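PDB 3NE2: probable aquaporin AqpM from Archaeoglobus fulgidus, which probably forms a transmembrane channel through which water moves in either direction, driven by osmosis. Local coordinates for residues 11-16 with 105-110; 134-139 with 202-207. All coordinates share one frame; numbering follows the deposited sequence.

Overall arrangement
Both contacts are largely buried, their centres about 16 Å apart; in contact 1 only Ile110, among the touching residues, is exposed on the surface, and in contact 2 none is. Contact 1 joins two membrane-spanning helices, 5-34 and 101-123, where Glu12 bonds the chain just ahead of the first NPA motif. Contact 2 sets an extracellular loop against helix 201-213, which begins within the second NPA motif. Aliphatic packing beside one carboxylate-amide pair marks contact 1, whereas contact 2 relies on an arginine held by a loop carbonyl and on paired hydroxyls. The two meet directly: segment 105-110 packs on segment 202-207 through Phe109 against Phe205 and Ala202, and Thr16 also reaches Ala202.

Contact 1 (11-16 with 105-110); sequences AEVVGT and IVAQFI
Ala107 turns its methyl toward helix 5-34, where CB sits 3.7 Å from Glu12 CB and 3.9 Å from Val13 CG2. This is helix-helix packing within the aquaporin fold: the axes of the two short segments run broadly the same way, 7.4 Å apart, with a crossing angle of -38°. Having no bulk beyond CB, Ala107 lets the backbones come close, its CA lying 4.9 Å from Val13 CA. Its carbonyl oxygen also receives a CA-H...O contact from Val13.

One residue on, Gln108 extends alongside Glu12, the two side chains pointing the same way with their flat ends turned almost perpendicular to each other. Gln108 NE2 donates to Glu12 OE1 over 3.3 Å in a fairly straight bond (161° at the hydrogen); the amide gives it nearly in its own plane, while the carboxylate is met from above. The same carboxylate takes the backbone N-H groups of His81 and Ile82 and bonds Ser78 OG, so it fixes the chain immediately before the first NPA motif. Glu12 and Thr16 match the Glu-x-x-x-Thr pattern of aquaporins. Thr16 places OG1 opposite its own carbonyl carbon (chi1 -38°) and bonds back to Glu12 O over 2.6 Å, which leaves CG2 to rest 3.3 Å from Gln108 O.

Last comes Ile110 at the surface edge, where its CG2 branch lies 4.4 Å from Val13 CG1.

Contact 2 (134-139 with 202-207); sequences GATAPF and ARTFGP
Arg203 and Thr136 approach from opposite directions, and the threonine methyl settles over the guanidinium: Thr136 CG2 lies over the centre of one face, 3.6 Å from Arg203 CZ. The edge of the same group is used differently. Gly134 O lies in the guanidinium plane and accepts from Arg203 NH1 over 3.0 Å in a nearly straight bond (168° at the hydrogen), the donor standing 22° from the carbonyl plane. Arg203 NH2 adds a longer, weak bond to the same oxygen. The carbonyl thus holds the group at its edge, while the methyl limits tilting toward the one face it covers.

Arg203 directly follows the second NPA motif, the position of the arginine in the aromatic/arginine selectivity filter of aquaporins, so residues 134-136 of the extracellular loop before helix 144-167 probably help to set the position of this arginine. At the helix start, Asn200 OD1 accepts a hydrogen bond from Arg203 N.

Thr136 divides its two branches between neighbouring helix residues. With OG1 set between its backbone N and carbonyl carbon (chi1 42°), the hydroxyl faces Thr204 while CG2 stays over the arginine. The threonine side chains cross at about a right angle, and their OG1 atoms are 2.7 Å apart. Thr204 OG1 is also hydrogen-bonded to Ser198 OG, linking this hydroxyl pair to the chain just ahead of the NPA motif.

Pro207 presents its ring toward the loop. Its CB meets Ala135 CB at 3.4 Å, and its CG lies 4.2 Å from Gly134 O, the oxygen that receives the arginine. On the same helix, Tyr208 OH is hydrogen-bonded to Thr136 O.

Contact 1 (11-16 with 105-110)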
loop_
_atom_site.group_PDB
_atom_site.type_symbol
_atom_site.label_atom_id
_atom_site.label_comp_id
_atom_site.label_asym_id
_atom_site.label_seq_id
_atom_site.Cartn_x
_atom_site.Cartn_y
_atom_site.Cartn_z
ATOM N N ALA C 11 14.397 17.128 18.336
ATOM C CA ALA C 11 13.446 16.708 17.302
ATOM C C ALA C 11 14.080 15.679 16.363
ATOM O O ALA C 11 13.405 14.695 15.997
ATOM C CB ALA C 11 12.930 17.896 16.527
ATOM N N GLU C 12 15.359 15.891 16.001
ATOM C CA GLU C 12 16.118 14.924 15.162
ATOM C C GLU C 12 16.425 13.589 15.836
ATOM O O GLU C 12 16.522 12.549 15.162
ATOM C CB GLU C 12 17.418 15.519 14.642
ATOM C CG GLU C 12 17.221 16.426 13.421
ATOM C CD GLU C 12 16.668 15.706 12.170
ATOM O OE1 GLU C 12 17.011 14.534 11.929
ATOM O OE2 GLU C 12 15.892 16.323 11.410
ATOM N N VAL C 13 16.558 13.611 17.161
ATOM C CA VAL C 13 16.717 12.369 17.946
ATOM C C VAL C 13 15.426 11.532 17.877
ATOM O O VAL C 13 15.420 10.433 17.345
ATOM C CB VAL C 13 17.091 12.680 19.426
ATOM C CG1 VAL C 13 17.045 11.421 20.276
ATOM C CG2 VAL C 13 18.460 13.339 19.502
ATOM N N VAL C 14 14.333 12.116 18.371
ATOM C CA VAL C 14 13.016 11.478 18.424
ATOM C C VAL C 14 12.542 11.000 17.052
ATOM O O VAL C 14 11.765 10.047 16.961
ATOM C CB VAL C 14 11.934 12.440 19.005
ATOM C CG1 VAL C 14 10.549 11.809 18.957
ATOM C CG2 VAL C 14 12.295 12.855 20.426
ATOM N N GLY C 15 12.999 11.665 15.992
ATOM C CA GLY C 15 12.694 11.255 14.617
ATOM C C GLY C 15 13.482 10.045 14.136
ATOM O O GLY C 15 12.892 9.118 13.551
ATOM N N THR C 16 14.801 10.055 14.364
ATOM C CA THR C 16 15.663 8.950 13.926
ATOM C C THR C 16 15.497 7.699 14.816
ATOM O O THR C 16 15.763 6.537 14.412
ATOM C CB THR C 16 17.105 9.401 13.903
ATOM O OG1 THR C 16 17.130 10.753 13.442
ATOM C CG2 THR C 16 17.946 8.517 12.984
ATOM N N ILE C 105 23.828 15.328 12.654
ATOM C CA ILE C 105 24.296 13.938 12.473
ATOM C C ILE C 105 24.455 13.215 13.811
ATOM O O ILE C 105 24.093 12.057 13.932
ATOM C CB ILE C 105 25.631 13.887 11.652
ATOM C CG1 ILE C 105 25.373 14.362 10.217
ATOM C CG2 ILE C 105 26.203 12.482 11.637
ATOM C CD1 ILE C 105 26.562 14.300 9.315
ATOM N N VAL C 106 24.981 13.922 14.808
ATOM C CA VAL C 106 25.068 13.403 16.174
ATOM C C VAL C 106 23.673 13.112 16.747
ATOM O O VAL C 106 23.471 12.049 17.355
ATOM C CB VAL C 106 25.823 14.380 17.109
ATOM C CG1 VAL C 106 25.575 14.035 18.574
ATOM C CG2 VAL C 106 27.296 14.364 16.790
ATOM N N ALA C 107 22.727 14.044 16.548
ATOM C CA ALA C 107 21.323 13.856 16.981
ATOM C C ALA C 107 20.716 12.590 16.368
ATOM O O ALA C 107 20.033 11.801 17.050
ATOM C CB ALA C 107 20.479 15.074 16.612
ATOM N N GLN C 108 21.004 12.417 15.079
ATOM C CA GLN C 108 20.585 11.244 14.310
ATOM C C GLN C 108 21.170 9.929 14.852
ATOM O O GLN C 108 20.429 8.949 15.064
ATOM C CB GLN C 108 20.942 11.452 12.819
ATOM C CG GLN C 108 19.994 12.437 12.097
ATOM C CD GLN C 108 20.662 13.286 11.026
ATOM O OE1 GLN C 108 21.717 12.940 10.510
ATOM N NE2 GLN C 108 20.042 14.413 10.697
ATOM N N PHE C 109 22.489 9.928 15.066
ATOM C CA PHE C 109 23.196 8.767 15.599
ATOM C C PHE C 109 22.717 8.385 17.005
ATOM O O PHE C 109 22.445 7.204 17.271
ATOM C CB PHE C 109 24.700 9.014 15.618
ATOM C CG PHE C 109 25.394 8.646 14.332
ATOM C CD1 PHE C 109 26.421 7.712 14.324
ATOM C CD2 PHE C 109 25.027 9.230 13.130
ATOM C CE1 PHE C 109 27.067 7.375 13.134
ATOM C CE2 PHE C 109 25.675 8.895 11.941
ATOM C CZ PHE C 109 26.684 7.971 11.942
ATOM N N ILE C 110 22.594 9.377 17.888
ATOM C CA ILE C 110 22.037 9.147 19.228
ATOM C C ILE C 110 20.616 8.577 19.170
ATOM O O ILE C 110 20.297 7.628 19.895
ATOM C CB ILE C 110 22.003 10.432 20.077
ATOM C CG1 ILE C 110 23.422 10.831 20.478
ATOM C CG2 ILE C 110 21.143 10.234 21.330
ATOM C CD1 ILE C 110 23.478 12.154 21.245
#

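Contact 2 (134-139 with 202-207)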
loop_
_atom_site.group_PDB
_atom_site.type_symbol
_atom_site.label_atom_id
_atom_site.label_comp_id
_atom_site.label_asym_id
_atom_site.label_seq_id
_atom_site.Cartn_x
_atom_site.Cartn_y
_atom_site.Cartn_z
ATOM N N GLY C 134 18.055 -6.002 12.535
ATOM C CA GLY C 134 17.802 -5.475 11.183
ATOM C C GLY C 134 18.956 -4.683 10.591
ATOM O O GLY C 134 18.741 -3.760 9.792
ATOM N N ALA C 135 20.180 -5.055 10.980
ATOM C CA ALA C 135 21.373 -4.377 10.512
ATOM C C ALA C 135 21.555 -4.661 9.036
ATOM O O ALA C 135 21.244 -5.756 8.575
ATOM C CB ALA C 135 22.579 -4.853 11.293
ATOM N N THR C 136 22.058 -3.678 8.292
ATOM C CA THR C 136 22.285 -3.855 6.857
ATOM C C THR C 136 23.673 -4.467 6.613
ATOM O O THR C 136 24.623 -4.218 7.352
ATOM C CB THR C 136 22.142 -2.532 6.082
ATOM O OG1 THR C 136 22.777 -1.477 6.811
ATOM C CG2 THR C 136 20.697 -2.190 5.891
ATOM N N ALA C 137 23.771 -5.298 5.589
ATOM C CA ALA C 137 25.054 -5.823 5.154
ATOM C C ALA C 137 24.806 -6.498 3.818
ATOM O O ALA C 137 23.649 -6.844 3.524
ATOM C CB ALA C 137 25.627 -6.798 6.168
ATOM N N PRO C 138 25.869 -6.672 3.002
ATOM C CA PRO C 138 25.729 -7.237 1.653
ATOM C C PRO C 138 25.094 -8.609 1.673
ATOM O O PRO C 138 25.159 -9.294 2.692
ATOM C CB PRO C 138 27.165 -7.354 1.163
ATOM C CG PRO C 138 27.914 -6.360 1.949
ATOM C CD PRO C 138 27.264 -6.305 3.292
ATOM N N PHE C 139 24.473 -9.004 0.569
ATOM C CA PHE C 139 23.819 -10.310 0.516
ATOM C C PHE C 139 24.660 -11.310 -0.244
ATOM O O PHE C 139 25.596 -10.928 -0.946
ATOM C CB PHE C 139 22.414 -10.203 -0.075
ATOM C CG PHE C 139 21.374 -9.808 0.940
ATOM C CD1 PHE C 139 21.416 -8.553 1.540
ATOM C CD2 PHE C 139 20.376 -10.693 1.314
ATOM C CE1 PHE C 139 20.486 -8.186 2.480
ATOM C CE2 PHE C 139 19.432 -10.330 2.255
ATOM C CZ PHE C 139 19.485 -9.071 2.836
ATOM N N ALA C 202 23.024 6.628 9.764
ATOM C CA ALA C 202 22.472 6.529 11.124
ATOM C C ALA C 202 21.609 5.274 11.285
ATOM O O ALA C 202 21.651 4.601 12.342
ATOM C CB ALA C 202 21.681 7.758 11.481
ATOM N N ARG C 203 20.871 4.927 10.227
ATOM C CA ARG C 203 19.996 3.739 10.227
ATOM C C ARG C 203 20.782 2.417 10.231
ATOM O O ARG C 203 20.314 1.423 10.762
ATOM C CB ARG C 203 19.051 3.817 9.030
ATOM C CG ARG C 203 18.204 2.581 8.772
ATOM C CD ARG C 203 18.838 1.686 7.697
ATOM N NE ARG C 203 17.995 0.539 7.346
ATOM C CZ ARG C 203 18.074 -0.678 7.896
ATOM N NH1 ARG C 203 18.953 -0.962 8.863
ATOM N NH2 ARG C 203 17.246 -1.627 7.475
ATOM N N THR C 204 21.967 2.424 9.629
ATOM C CA THR C 204 22.901 1.299 9.700
ATOM C C THR C 204 23.604 1.268 11.057
ATOM O O THR C 204 23.696 0.211 11.687
ATOM C CB THR C 204 23.954 1.373 8.569
ATOM O OG1 THR C 204 23.327 1.108 7.306
ATOM C CG2 THR C 204 25.075 0.363 8.805
ATOM N N PHE C 205 24.087 2.429 11.494
ATOM C CA PHE C 205 24.766 2.560 12.777
ATOM C C PHE C 205 24.000 1.913 13.927
ATOM O O PHE C 205 24.545 1.037 14.623
ATOM C CB PHE C 205 25.022 4.036 13.096
ATOM C CG PHE C 205 25.626 4.273 14.462
ATOM C CD1 PHE C 205 27.021 4.242 14.649
ATOM C CD2 PHE C 205 24.804 4.529 15.565
ATOM C CE1 PHE C 205 27.580 4.466 15.912
ATOM C CE2 PHE C 205 25.358 4.755 16.835
ATOM C CZ PHE C 205 26.749 4.727 17.006
ATOM N N GLY C 206 22.750 2.348 14.124
ATOM C CA GLY C 206 21.901 1.849 15.228
ATOM C C GLY C 206 22.019 0.343 15.536
ATOM O O GLY C 206 22.513 -0.069 16.602
ATOM N N PRO C 207 21.547 -0.494 14.612
ATOM C CA PRO C 207 21.742 -1.924 14.696
ATOM C C PRO C 207 23.198 -2.292 14.944
ATOM O O PRO C 207 23.468 -3.033 15.873
ATOM C CB PRO C 207 21.274 -2.414 13.331
ATOM C CG PRO C 207 20.193 -1.454 12.974
ATOM C CD PRO C 207 20.581 -0.130 13.564
#